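Local coordinates for taurocyamine kinase (Schistosoma mansoni, PDB 4WOD), which reversibly transfers a phosphoryl group between ATP and the guanidino group of taurocyamine, and carries two phosphagen kinase units in one chain, at residues T120-G125 / T274-S279; D181-R186 / I207-Q212; K24-D29 / D78-D83. The protein carries 4 engineered substitutions. All blocks are in the same frame, centred on the assembly; numbering follows the deposited sequence.

Contact 1: residues T120-G125 / T274-S279; sequences TRVRLG and TTLRAS
Arg121 and Ser279 exchange two backbone hydrogen bonds, and Arg123 and Arg277 exchange two more, the shortest being Ser279 N to Arg121 O at 2.8 Å. Between these hydrogen-bonded pairs Val122 and Ala278 form a non-hydrogen-bonded pair, with an axis angle of 174° confirming antiparallel strands. Past the strand pairing, Thr275 takes over: its OG1 receives Gly125 N at 2.9 Å (168° at the hydrogen), while its carbonyl O accepts Arg123 NH2 at 2.9 Å from above the carbonyl plane. Arg123 reaches that carbonyl because its chain bends at chi2 and chi3, which also lays one face of the guanidinium over Arg277 CB, with Arg123 CZ 3.7 Å from it. These are two adjoining inner strands of the antiparallel sheet of the phosphagen kinase catalytic domain, and Arg121, Arg123 and Arg277 belong to the predicted ATP site. The three arginines project from one face; Arg121 NH1 lies 3.0 Å from Arg277 NH1, two donors with no bond between them, a gathering consistent with a site for the ATP phosphates. On the other face Val122 CG1 packs against Leu276 CD1 at 3.7 Å, beneath helix 236-251. Further out, Asp320 forms a salt bridge with Arg277 NH2, and Asn271, in the bound arginine's pocket, accepts from Arg123 NH2. Thr274 OG1 accepts Leu276 N, an ST turn, and Thr275 OG1 donates to Thr274 O at 2.7 Å, so two bonds fix that hydroxyl.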
ATOM      1  N   THR A 120       8.972  -7.960  23.657  1.00 17.36           N
ATOM      2  CA  THR A 120       9.956  -7.141  22.989  1.00 17.67           C
ATOM      3  C   THR A 120      11.146  -8.042  22.728  1.00 20.54           C
ATOM      4  O   THR A 120      11.505  -8.876  23.563  1.00 16.67           O
ATOM      5  CB  THR A 120      10.374  -5.927  23.853  1.00 18.71           C
ATOM      6  OG1 THR A 120       9.236  -5.107  24.122  1.00 18.84           O
ATOM      7  CG2 THR A 120      11.462  -5.089  23.168  1.00 15.16           C
ATOM      8  N   ARG A 121      11.755  -7.881  21.565  1.00 19.45           N
ATOM      9  CA  ARG A 121      12.817  -8.779  21.154  1.00 21.48           C
ATOM     10  C   ARG A 121      13.814  -8.002  20.295  1.00 19.63           C
ATOM     11  O   ARG A 121      13.409  -7.155  19.510  1.00 22.44           O
ATOM     12  CB  ARG A 121      12.189  -9.972  20.404  1.00 25.35           C
ATOM     13  CG  ARG A 121      13.084 -10.725  19.437  1.00 28.29           C
ATOM     14  CD  ARG A 121      12.318 -11.911  18.811  1.00 36.50           C
ATOM     15  NE  ARG A 121      13.093 -12.656  17.812  1.00 42.29           N
ATOM     16  CZ  ARG A 121      13.461 -12.185  16.617  1.00 47.43           C
ATOM     17  NH1 ARG A 121      13.112 -10.961  16.237  1.00 43.32           N
ATOM     18  NH2 ARG A 121      14.163 -12.951  15.786  1.00 48.64           N
ATOM     19  N   VAL A 122      15.112  -8.233  20.481  1.00 18.69           N
ATOM     20  CA  VAL A 122      16.111  -7.696  19.552  1.00 19.93           C
ATOM     21  C   VAL A 122      17.041  -8.829  19.065  1.00 20.54           C
ATOM     22  O   VAL A 122      17.527  -9.658  19.846  1.00 18.74           O
ATOM     23  CB  VAL A 122      16.951  -6.546  20.173  1.00 19.16           C
ATOM     24  CG1 VAL A 122      17.820  -5.889  19.110  1.00 18.21           C
ATOM     25  CG2 VAL A 122      16.041  -5.494  20.793  1.00 18.89           C
ATOM     26  N   ARG A 123      17.247  -8.858  17.758  1.00 15.76           N
ATOM     27  CA  ARG A 123      17.990  -9.920  17.101  1.00 21.23           C
ATOM     28  C   ARG A 123      19.144  -9.348  16.289  1.00 16.38           C
ATOM     29  O   ARG A 123      19.002  -8.295  15.664  1.00 18.06           O
ATOM     30  CB  ARG A 123      17.056 -10.725  16.185  1.00 25.36           C
ATOM     31  CG  ARG A 123      17.751 -11.779  15.321  1.00 30.18           C
ATOM     32  CD  ARG A 123      17.157 -11.823  13.913  1.00 35.25           C
ATOM     33  NE  ARG A 123      17.805 -10.859  13.023  1.00 34.91           N
ATOM     34  CZ  ARG A 123      17.262 -10.389  11.906  1.00 31.45           C
ATOM     35  NH1 ARG A 123      16.050 -10.784  11.533  1.00 29.91           N
ATOM     36  NH2 ARG A 123      17.930  -9.511  11.162  1.00 32.59           N
ATOM     37  N   LEU A 124      20.286 -10.033  16.316  1.00 17.21           N
ATOM     38  CA  LEU A 124      21.364  -9.790  15.368  1.00 16.47           C
ATOM     39  C   LEU A 124      21.989 -11.111  14.910  1.00 19.32           C
ATOM     40  O   LEU A 124      21.707 -12.182  15.466  1.00 17.89           O
ATOM     41  CB  LEU A 124      22.443  -8.876  15.959  1.00 16.27           C
ATOM     42  CG  LEU A 124      23.118  -9.196  17.294  1.00 17.79           C
ATOM     43  CD1 LEU A 124      24.135 -10.342  17.212  1.00 19.74           C
ATOM     44  CD2 LEU A 124      23.767  -7.919  17.834  1.00 15.05           C
ATOM     45  N   GLY A 125      22.856 -11.006  13.914  1.00 18.99           N
ATOM     46  CA  GLY A 125      23.533 -12.156  13.338  1.00 17.18           C
ATOM     47  C   GLY A 125      24.993 -11.817  13.082  1.00 17.48           C
ATOM     48  O   GLY A 125      25.352 -10.636  12.994  1.00 14.10           O
ATOM     49  N   THR A 274      23.800  -3.550  10.034  1.00 18.00           N
ATOM     50  CA  THR A 274      23.698  -3.791  11.469  1.00 14.55           C
ATOM     51  C   THR A 274      23.292  -5.216  11.786  1.00 15.50           C
ATOM     52  O   THR A 274      23.575  -5.697  12.878  1.00 13.49           O
ATOM     53  CB  THR A 274      22.665  -2.867  12.165  1.00 14.19           C
ATOM     54  OG1 THR A 274      21.342  -3.114  11.644  1.00 13.65           O
ATOM     55  CG2 THR A 274      23.045  -1.404  11.970  1.00 15.51           C
ATOM     56  N   THR A 275      22.602  -5.855  10.831  1.00 14.09           N
ATOM     57  CA  THR A 275      21.885  -7.122  10.993  1.00 14.59           C
ATOM     58  C   THR A 275      20.774  -7.024  12.045  1.00 17.73           C
ATOM     59  O   THR A 275      20.121  -8.006  12.346  1.00 13.46           O
ATOM     60  CB  THR A 275      22.820  -8.310  11.374  1.00 18.44           C
ATOM     61  OG1 THR A 275      23.052  -8.329  12.785  1.00 13.11           O
ATOM     62  CG2 THR A 275      24.152  -8.225  10.652  1.00 15.30           C
ATOM     63  N   LEU A 276      20.554  -5.838  12.589  1.00 14.56           N
ATOM     64  CA  LEU A 276      19.719  -5.717  13.771  1.00 13.26           C
ATOM     65  C   LEU A 276      18.229  -5.619  13.453  1.00 16.77           C
ATOM     66  O   LEU A 276      17.809  -4.797  12.642  1.00 19.48           O
ATOM     67  CB  LEU A 276      20.157  -4.502  14.594  1.00 16.70           C
ATOM     68  CG  LEU A 276      19.588  -4.382  16.012  1.00 16.53           C
ATOM     69  CD1 LEU A 276      20.623  -4.812  17.032  1.00 20.08           C
ATOM     70  CD2 LEU A 276      19.124  -2.954  16.287  1.00 20.42           C
ATOM     71  N   ARG A 277      17.436  -6.483  14.087  1.00 17.00           N
ATOM     72  CA  ARG A 277      15.978  -6.367  14.033  1.00 16.16           C
ATOM     73  C   ARG A 277      15.446  -6.253  15.446  1.00 16.53           C
ATOM     74  O   ARG A 277      15.431  -7.239  16.197  1.00 17.28           O
ATOM     75  CB  ARG A 277      15.329  -7.554  13.329  1.00 20.68           C
ATOM     76  CG  ARG A 277      13.831  -7.340  13.086  1.00 23.79           C
ATOM     77  CD  ARG A 277      13.138  -8.567  12.465  1.00 30.78           C
ATOM     78  NE  ARG A 277      12.470  -9.365  13.494  1.00 38.41           N
ATOM     79  CZ  ARG A 277      11.159  -9.351  13.731  1.00 37.59           C
ATOM     80  NH1 ARG A 277      10.642 -10.105  14.696  1.00 40.42           N
ATOM     81  NH2 ARG A 277      10.356  -8.598  12.995  1.00 37.51           N
ATOM     82  N   ALA A 278      15.070  -5.031  15.809  1.00 16.70           N
ATOM     83  CA  ALA A 278      14.437  -4.755  17.086  1.00 17.83           C
ATOM     84  C   ALA A 278      12.955  -4.763  16.842  1.00 16.94           C
ATOM     85  O   ALA A 278      12.497  -4.130  15.904  1.00 15.94           O
ATOM     86  CB  ALA A 278      14.873  -3.414  17.628  1.00 15.98           C
ATOM     87  N   SER A 279      12.195  -5.419  17.699  1.00 19.29           N
ATOM     88  CA  SER A 279      10.761  -5.484  17.452  1.00 21.67           C
ATOM     89  C   SER A 279       9.917  -5.682  18.709  1.00 17.66           C
ATOM     90  O   SER A 279      10.422  -6.098  19.750  1.00 18.22           O
ATOM     91  CB  SER A 279      10.480  -6.617  16.474  1.00 22.85           C
ATOM     92  OG  SER A 279      10.580  -7.842  17.155  1.00 22.68           O
TER

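Contact 2: residues D181-R186 / I207-Q212; sequences DHFLFR and IFINKQ
Ile207 presents two methyl groups to the chain of Phe183-Phe185. CD1 is closest to the backbone, 3.5 Å from Phe183 O, while CG2 borders the same carbonyl and reaches two side chains: Leu184 CD1 lies 3.8 Å from it and Phe185 CE2 3.7 Å. Ile207 chi1 of 66° points the branches apart, with CG1 between the backbone N and the carbonyl carbon and CG2 beside the N. Leu184 crosses Ile207 at about a right angle, whereas Phe185 slides past it in the opposite direction, its ring approaching obliquely. Two residues along the strand, Ile209 is the next bump. Its CD1 comes to 3.5 Å from Phe183 CD2, and its CG2 stands over one ring face, offset toward the rim; Asp181 O covers part of the opposite face. Phe183 O is hydrogen-bonded to Trp218 NE1. A Schellman motif at His182, a predicted ATP-site residue, ends helix 172-180 just before Phe183. Phe183, Leu184 and Phe185 lay the following loop over strand 206-210 in the catalytic domain of a phosphagen kinase unit. Leu178 of that helix touches both Leu184 and Ile209, while strands 162-166 and 215-219 flank the isoleucines through Tyr165, Leu216 and Trp218.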
ATOM      1  N   ASP A 181       8.553 -24.022  23.331  1.00 37.39           N
ATOM      2  CA  ASP A 181       8.981 -22.780  23.967  1.00 40.80           C
ATOM      3  C   ASP A 181       9.586 -21.798  22.956  1.00 33.96           C
ATOM      4  O   ASP A 181      10.073 -20.738  23.327  1.00 36.91           O
ATOM      5  CB  ASP A 181       9.978 -23.084  25.082  1.00 37.79           C
ATOM      6  CG  ASP A 181       9.336 -23.830  26.232  1.00 42.63           C
ATOM      7  OD1 ASP A 181       8.118 -23.642  26.451  1.00 46.64           O
ATOM      8  OD2 ASP A 181      10.034 -24.612  26.905  1.00 47.94           O
ATOM      9  N   HIS A 182       9.541 -22.175  21.683  1.00 35.18           N
ATOM     10  CA  HIS A 182      10.071 -21.377  20.577  1.00 37.46           C
ATOM     11  C   HIS A 182      11.543 -21.040  20.746  1.00 35.77           C
ATOM     12  O   HIS A 182      11.983 -19.946  20.394  1.00 32.69           O
ATOM     13  CB  HIS A 182       9.250 -20.102  20.408  1.00 37.83           C
ATOM     14  CG  HIS A 182       7.798 -20.371  20.187  1.00 43.45           C
ATOM     15  ND1 HIS A 182       6.855 -20.234  21.184  1.00 41.40           N
ATOM     16  CD2 HIS A 182       7.132 -20.823  19.097  1.00 44.62           C
ATOM     17  CE1 HIS A 182       5.666 -20.566  20.710  1.00 46.67           C
ATOM     18  NE2 HIS A 182       5.808 -20.927  19.447  1.00 53.98           N
ATOM     19  N   PHE A 183      12.305 -21.991  21.274  1.00 31.03           N
ATOM     20  CA  PHE A 183      13.749 -21.843  21.347  1.00 30.16           C
ATOM     21  C   PHE A 183      14.450 -22.591  20.220  1.00 29.36           C
ATOM     22  O   PHE A 183      15.615 -22.333  19.923  1.00 26.63           O
ATOM     23  CB  PHE A 183      14.266 -22.335  22.693  1.00 29.40           C
ATOM     24  CG  PHE A 183      13.782 -21.518  23.852  1.00 30.53           C
ATOM     25  CD1 PHE A 183      13.437 -20.186  23.675  1.00 31.99           C
ATOM     26  CD2 PHE A 183      13.657 -22.081  25.110  1.00 30.03           C
ATOM     27  CE1 PHE A 183      12.986 -19.423  24.742  1.00 34.52           C
ATOM     28  CE2 PHE A 183      13.209 -21.325  26.186  1.00 33.68           C
ATOM     29  CZ  PHE A 183      12.874 -19.995  26.000  1.00 36.66           C
ATOM     30  N   LEU A 184      13.749 -23.523  19.591  1.00 31.53           N
ATOM     31  CA  LEU A 184      14.412 -24.411  18.644  1.00 27.64           C
ATOM     32  C   LEU A 184      13.993 -24.135  17.209  1.00 30.15           C
ATOM     33  O   LEU A 184      12.820 -23.885  16.923  1.00 26.55           O
ATOM     34  CB  LEU A 184      14.134 -25.870  18.992  1.00 32.53           C
ATOM     35  CG  LEU A 184      14.909 -26.903  18.176  1.00 32.32           C
ATOM     36  CD1 LEU A 184      16.403 -26.611  18.244  1.00 30.24           C
ATOM     37  CD2 LEU A 184      14.604 -28.307  18.669  1.00 31.46           C
ATOM     38  N   PHE A 185      14.966 -24.189  16.306  1.00 28.24           N
ATOM     39  CA  PHE A 185      14.681 -24.011  14.900  1.00 28.20           C
ATOM     40  C   PHE A 185      14.555 -25.358  14.232  1.00 30.89           C
ATOM     41  O   PHE A 185      15.090 -26.353  14.724  1.00 30.71           O
ATOM     42  CB  PHE A 185      15.757 -23.170  14.218  1.00 25.52           C
ATOM     43  CG  PHE A 185      17.163 -23.713  14.347  1.00 25.55           C
ATOM     44  CD1 PHE A 185      17.673 -24.599  13.410  1.00 23.29           C
ATOM     45  CD2 PHE A 185      18.002 -23.269  15.359  1.00 21.06           C
ATOM     46  CE1 PHE A 185      18.978 -25.041  13.489  1.00 21.05           C
ATOM     47  CE2 PHE A 185      19.300 -23.725  15.454  1.00 20.44           C
ATOM     48  CZ  PHE A 185      19.791 -24.612  14.513  1.00 21.63           C
ATOM     49  N   ARG A 186      13.842 -25.387  13.112  1.00 33.71           N
ATOM     50  CA  ARG A 186      13.586 -26.634  12.403  1.00 37.25           C
ATOM     51  C   ARG A 186      14.005 -26.507  10.946  1.00 32.25           C
ATOM     52  O   ARG A 186      14.237 -25.403  10.458  1.00 34.39           O
ATOM     53  CB  ARG A 186      12.103 -27.020  12.497  1.00 41.07           C
ATOM     54  CG  ARG A 186      11.631 -27.381  13.901  1.00 39.08           C
ATOM     55  CD  ARG A 186      10.135 -27.689  13.921  1.00 51.01           C
ATOM     56  NE  ARG A 186       9.356 -26.683  13.200  1.00 56.18           N
ATOM     57  CZ  ARG A 186       8.094 -26.849  12.816  1.00 60.45           C
ATOM     58  NH1 ARG A 186       7.458 -27.982  13.090  1.00 62.93           N
ATOM     59  NH2 ARG A 186       7.463 -25.881  12.161  1.00 56.53           N
ATOM     60  N   ILE A 207      21.560 -24.863  19.755  1.00 16.54           N
ATOM     61  CA  ILE A 207      21.033 -23.647  20.369  1.00 17.82           C
ATOM     62  C   ILE A 207      21.588 -23.463  21.766  1.00 23.23           C
ATOM     63  O   ILE A 207      21.935 -24.439  22.441  1.00 23.69           O
ATOM     64  CB  ILE A 207      19.477 -23.651  20.453  1.00 22.23           C
ATOM     65  CG1 ILE A 207      18.981 -24.731  21.408  1.00 24.49           C
ATOM     66  CG2 ILE A 207      18.857 -23.871  19.096  1.00 19.52           C
ATOM     67  CD1 ILE A 207      17.509 -24.586  21.735  1.00 27.44           C
ATOM     68  N   PHE A 208      21.664 -22.210  22.198  1.00 19.10           N
ATOM     69  CA  PHE A 208      22.143 -21.881  23.534  1.00 22.12           C
ATOM     70  C   PHE A 208      21.112 -20.991  24.228  1.00 21.47           C
ATOM     71  O   PHE A 208      20.607 -20.037  23.624  1.00 19.57           O
ATOM     72  CB  PHE A 208      23.508 -21.180  23.467  1.00 20.17           C
ATOM     73  CG  PHE A 208      24.042 -20.754  24.818  1.00 25.28           C
ATOM     74  CD1 PHE A 208      24.894 -21.582  25.532  1.00 22.76           C
ATOM     75  CD2 PHE A 208      23.671 -19.533  25.382  1.00 20.85           C
ATOM     76  CE1 PHE A 208      25.378 -21.208  26.780  1.00 26.10           C
ATOM     77  CE2 PHE A 208      24.157 -19.147  26.628  1.00 23.23           C
ATOM     78  CZ  PHE A 208      25.009 -19.981  27.328  1.00 23.79           C
ATOM     79  N   ILE A 209      20.803 -21.312  25.486  1.00 18.49           N
ATOM     80  CA  ILE A 209      19.842 -20.556  26.281  1.00 21.65           C
ATOM     81  C   ILE A 209      20.428 -20.259  27.653  1.00 25.57           C
ATOM     82  O   ILE A 209      21.030 -21.144  28.274  1.00 26.03           O
ATOM     83  CB  ILE A 209      18.509 -21.317  26.480  1.00 25.64           C
ATOM     84  CG1 ILE A 209      18.198 -22.221  25.291  1.00 25.61           C
ATOM     85  CG2 ILE A 209      17.341 -20.351  26.792  1.00 24.41           C
ATOM     86  CD1 ILE A 209      16.954 -23.031  25.477  1.00 27.93           C
ATOM     87  N   ASN A 210      20.263 -19.029  28.134  1.00 23.58           N
ATOM     88  CA  ASN A 210      20.727 -18.715  29.479  1.00 24.99           C
ATOM     89  C   ASN A 210      19.679 -19.135  30.507  1.00 25.73           C
ATOM     90  O   ASN A 210      18.552 -19.502  30.155  1.00 21.68           O
ATOM     91  CB  ASN A 210      21.096 -17.226  29.628  1.00 27.26           C
ATOM     92  CG  ASN A 210      19.889 -16.274  29.548  1.00 22.46           C
ATOM     93  OD1 ASN A 210      18.839 -16.588  28.980  1.00 20.52           O
ATOM     94  ND2 ASN A 210      20.072 -15.077  30.090  1.00 22.91           N
ATOM     95  N   LYS A 211      20.076 -19.118  31.776  1.00 29.06           N
ATOM     96  CA  LYS A 211      19.209 -19.602  32.840  1.00 26.83           C
ATOM     97  C   LYS A 211      17.923 -18.793  32.923  1.00 24.27           C
ATOM     98  O   LYS A 211      16.862 -19.363  33.143  1.00 29.19           O
ATOM     99  CB  LYS A 211      19.947 -19.588  34.176  1.00 30.75           C
ATOM    100  CG  LYS A 211      21.088 -20.593  34.218  1.00 35.20           C
ATOM    101  CD  LYS A 211      21.682 -20.749  35.614  1.00 46.00           C
ATOM    102  CE  LYS A 211      22.900 -19.849  35.793  1.00 46.38           C
ATOM    103  NZ  LYS A 211      23.879 -20.439  36.750  1.00 54.92           N
ATOM    104  N   GLN A 212      18.005 -17.480  32.698  1.00 25.26           N
ATOM    105  CA  GLN A 212      16.818 -16.618  32.781  1.00 25.58           C
ATOM    106  C   GLN A 212      15.914 -16.731  31.561  1.00 27.30           C
ATOM    107  O   GLN A 212      14.856 -16.114  31.524  1.00 27.01           O
ATOM    108  CB  GLN A 212      17.207 -15.140  32.949  1.00 28.27           C
ATOM    109  CG  GLN A 212      18.117 -14.813  34.112  1.00 29.50           C
ATOM    110  CD  GLN A 212      19.573 -14.794  33.702  1.00 40.92           C
ATOM    111  OE1 GLN A 212      20.148 -15.834  33.343  1.00 40.53           O
ATOM    112  NE2 GLN A 212      20.184 -13.606  33.739  1.00 38.25           N
TER

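Contact 3: residues K24-D29 / D78-D83; sequences KKYLTD and DAVIAD
Two helices of the small N-terminal domain of a phosphagen kinase unit meet here, the end of helix 22-26 against the side of helix 74-84, and Tyr26 carries most of the join. Tyr26 CA and Val80 CA, 6.9 Å apart, are the closest CA pair of the two segments, and the ring spans the gap between them. Ala79 CB stands over one face, 3.9 Å from the centroid of the Tyr26 ring and 19° off the normal, which meets the geometry of a CH-pi contact. The opposite face is covered from within its own helix by Lys25 CG, lying over the ring centre, so the ring is held between an alanine methyl and a lysine methylene. Beside it, Val80 CG2 comes obliquely to 3.9 Å from Tyr26 CD2. With chi1 at -66°, CG lies anti to the carbonyl carbon, and the ring carries its hydroxyl onward to Asp83, one helical turn beyond Ala79. There Asp83 OD2 meets the ring edge near its plane, with the carboxylate turned 71° against the ring. Tyr26 OH donates to Asp83 OD2 over a modelled 2.4 Å, a very short separation whose exact value merits caution. Asp83 OD2 also receives Lys25 NZ at 2.8 Å on its syn lone pair, completing a salt bridge; the lysine chain, extended beyond CG, runs toward the aspartate from the opposite direction. Val80 also touches Leu61 and Pro62, and Leu61 lines the pocket of the bound arginine. One carboxylate oxygen thus serves a phenol and an ammonium group, which compete for its electron density; the charge of Lys25 would probably stabilise Asp83 as an anion, an effect that solvent around the exposed lysine probably damps.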
ATOM      1  N   LYS A  24      15.996 -12.197 -10.469  1.00 15.86           N
ATOM      2  CA  LYS A  24      15.551 -12.237 -11.851  1.00 18.86           C
ATOM      3  C   LYS A  24      15.905 -10.910 -12.532  1.00 22.00           C
ATOM      4  O   LYS A  24      16.364 -10.880 -13.674  1.00 22.33           O
ATOM      5  CB  LYS A  24      14.050 -12.497 -11.908  1.00 18.54           C
ATOM      6  CG  LYS A  24      13.450 -12.503 -13.295  1.00 21.32           C
ATOM      7  CD  LYS A  24      12.038 -13.015 -13.202  1.00 18.95           C
ATOM      8  CE  LYS A  24      11.346 -13.034 -14.540  1.00 24.13           C
ATOM      9  NZ  LYS A  24      10.183 -13.956 -14.504  1.00 24.20           N
ATOM     10  N   LYS A  25      15.744  -9.823 -11.787  1.00 19.79           N
ATOM     11  CA  LYS A  25      15.951  -8.482 -12.318  1.00 19.26           C
ATOM     12  C   LYS A  25      17.394  -8.247 -12.719  1.00 21.46           C
ATOM     13  O   LYS A  25      17.660  -7.674 -13.768  1.00 23.92           O
ATOM     14  CB  LYS A  25      15.505  -7.449 -11.288  1.00 20.68           C
ATOM     15  CG  LYS A  25      15.540  -6.017 -11.761  1.00 22.34           C
ATOM     16  CD  LYS A  25      14.722  -5.151 -10.814  1.00 27.88           C
ATOM     17  CE  LYS A  25      14.952  -3.673 -11.036  1.00 30.15           C
ATOM     18  NZ  LYS A  25      14.208  -2.901  -9.993  1.00 32.73           N
ATOM     19  N   TYR A  26      18.335  -8.726 -11.913  1.00 18.48           N
ATOM     20  CA  TYR A  26      19.727  -8.381 -12.143  1.00 19.93           C
ATOM     21  C   TYR A  26      20.590  -9.523 -12.679  1.00 23.39           C
ATOM     22  O   TYR A  26      21.748  -9.293 -13.051  1.00 23.91           O
ATOM     23  CB  TYR A  26      20.325  -7.811 -10.853  1.00 22.51           C
ATOM     24  CG  TYR A  26      19.678  -6.491 -10.478  1.00 22.45           C
ATOM     25  CD1 TYR A  26      19.854  -5.351 -11.274  1.00 25.21           C
ATOM     26  CD2 TYR A  26      18.877  -6.383  -9.343  1.00 20.95           C
ATOM     27  CE1 TYR A  26      19.247  -4.149 -10.946  1.00 25.07           C
ATOM     28  CE2 TYR A  26      18.278  -5.191  -9.002  1.00 23.56           C
ATOM     29  CZ  TYR A  26      18.465  -4.070  -9.809  1.00 26.05           C
ATOM     30  OH  TYR A  26      17.862  -2.885  -9.466  1.00 25.01           O
ATOM     31  N   LEU A  27      20.042 -10.737 -12.767  1.00 20.21           N
ATOM     32  CA  LEU A  27      20.821 -11.847 -13.326  1.00 19.27           C
ATOM     33  C   LEU A  27      20.749 -11.806 -14.862  1.00 20.28           C
ATOM     34  O   LEU A  27      20.092 -12.638 -15.507  1.00 21.37           O
ATOM     35  CB  LEU A  27      20.339 -13.196 -12.786  1.00 21.69           C
ATOM     36  CG  LEU A  27      21.186 -14.430 -13.118  1.00 20.45           C
ATOM     37  CD1 LEU A  27      22.622 -14.220 -12.652  1.00 20.42           C
ATOM     38  CD2 LEU A  27      20.601 -15.680 -12.491  1.00 16.25           C
ATOM     39  N   THR A  28      21.427 -10.818 -15.433  1.00 18.89           N
ATOM     40  CA  THR A  28      21.353 -10.557 -16.871  1.00 20.31           C
ATOM     41  C   THR A  28      22.273 -11.478 -17.653  1.00 21.49           C
ATOM     42  O   THR A  28      23.141 -12.148 -17.078  1.00 19.50           O
ATOM     43  CB  THR A  28      21.717  -9.107 -17.196  1.00 20.48           C
ATOM     44  OG1 THR A  28      23.121  -8.893 -16.951  1.00 22.76           O
ATOM     45  CG2 THR A  28      20.884  -8.148 -16.335  1.00 22.12           C
ATOM     46  N   ASP A  29      22.079 -11.505 -18.969  1.00 21.39           N
ATOM     47  CA  ASP A  29      22.983 -12.224 -19.858  1.00 22.22           C
ATOM     48  C   ASP A  29      24.443 -11.816 -19.607  1.00 21.06           C
ATOM     49  O   ASP A  29      25.323 -12.673 -19.525  1.00 23.33           O
ATOM     50  CB  ASP A  29      22.609 -11.990 -21.336  1.00 23.13           C
ATOM     51  CG  ASP A  29      21.312 -12.697 -21.741  1.00 27.73           C
ATOM     52  OD1 ASP A  29      20.770 -13.481 -20.929  1.00 29.30           O
ATOM     53  OD2 ASP A  29      20.839 -12.487 -22.877  1.00 29.90           O
ATOM     54  N   ASP A  78      25.820  -5.911  -5.662  1.00 19.06           N
ATOM     55  CA  ASP A  78      25.702  -4.479  -5.355  1.00 22.05           C
ATOM     56  C   ASP A  78      24.405  -3.937  -5.949  1.00 23.22           C
ATOM     57  O   ASP A  78      23.719  -3.111  -5.342  1.00 17.80           O
ATOM     58  CB  ASP A  78      26.904  -3.692  -5.875  1.00 23.80           C
ATOM     59  CG  ASP A  78      28.013  -3.593  -4.847  1.00 28.51           C
ATOM     60  OD1 ASP A  78      27.885  -4.244  -3.786  1.00 29.83           O
ATOM     61  OD2 ASP A  78      29.011  -2.879  -5.095  1.00 32.57           O
ATOM     62  N   ALA A  79      24.057  -4.443  -7.124  1.00 16.68           N
ATOM     63  CA  ALA A  79      22.813  -4.051  -7.762  1.00 18.12           C
ATOM     64  C   ALA A  79      21.622  -4.507  -6.924  1.00 19.21           C
ATOM     65  O   ALA A  79      20.703  -3.718  -6.662  1.00 20.72           O
ATOM     66  CB  ALA A  79      22.739  -4.617  -9.173  1.00 21.19           C
ATOM     67  N   VAL A  80      21.647  -5.765  -6.472  1.00 17.45           N
ATOM     68  CA  VAL A  80      20.566  -6.307  -5.647  1.00 18.76           C
ATOM     69  C   VAL A  80      20.425  -5.555  -4.315  1.00 19.76           C
ATOM     70  O   VAL A  80      19.318  -5.245  -3.858  1.00 19.28           O
ATOM     71  CB  VAL A  80      20.796  -7.824  -5.368  1.00 19.90           C
ATOM     72  CG1 VAL A  80      19.863  -8.333  -4.286  1.00 17.91           C
ATOM     73  CG2 VAL A  80      20.649  -8.638  -6.660  1.00 15.17           C
ATOM     74  N   ILE A  81      21.563  -5.285  -3.693  1.00 18.03           N
ATOM     75  CA  ILE A  81      21.602  -4.678  -2.365  1.00 18.17           C
ATOM     76  C   ILE A  81      21.135  -3.229  -2.421  1.00 19.94           C
ATOM     77  O   ILE A  81      20.310  -2.804  -1.606  1.00 22.42           O
ATOM     78  CB  ILE A  81      23.033  -4.770  -1.767  1.00 20.79           C
ATOM     79  CG1 ILE A  81      23.350  -6.217  -1.375  1.00 17.75           C
ATOM     80  CG2 ILE A  81      23.193  -3.843  -0.566  1.00 15.04           C
ATOM     81  CD1 ILE A  81      24.848  -6.483  -1.181  1.00 16.20           C
ATOM     82  N   ALA A  82      21.655  -2.479  -3.393  1.00 21.65           N
ATOM     83  CA  ALA A  82      21.249  -1.090  -3.606  1.00 23.29           C
ATOM     84  C   ALA A  82      19.736  -0.994  -3.824  1.00 21.60           C
ATOM     85  O   ALA A  82      19.079  -0.129  -3.273  1.00 20.87           O
ATOM     86  CB  ALA A  82      22.005  -0.477  -4.789  1.00 22.98           C
ATOM     87  N   ASP A  83      19.192  -1.920  -4.597  1.00 20.27           N
ATOM     88  CA  ASP A  83      17.763  -1.975  -4.854  1.00 19.26           C
ATOM     89  C   ASP A  83      16.940  -2.295  -3.585  1.00 22.61           C
ATOM     90  O   ASP A  83      16.043  -1.518  -3.204  1.00 22.28           O
ATOM     91  CB  ASP A  83      17.501  -3.007  -5.959  1.00 20.48           C
ATOM     92  CG  ASP A  83      16.138  -2.839  -6.615  1.00 29.44           C
ATOM     93  OD1 ASP A  83      15.151  -2.553  -5.902  1.00 24.62           O
ATOM     94  OD2 ASP A  83      16.053  -2.998  -7.857  1.00 30.40           O
TER

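Contacts 1 and 2 are buried and both reach the same antiparallel sheet of the catalytic domain, with centres 16 Å apart and nearest atoms about 8 Å apart. Contact 1 joins two adjoining inner strands, so backbone hydrogen bonds dominate and arginines line one face. Contact 2 lays a loop over a strand toward one side of that sheet and relies on methyl groups and rings. Contact 3 is a surface contact between helices of the N-terminal domain, its centre 26 Å from that of contact 1; it combines apolar cover with a charged pair. Helix 74-84 of contact 3 is followed in the chain by strand 117-126 of contact 1.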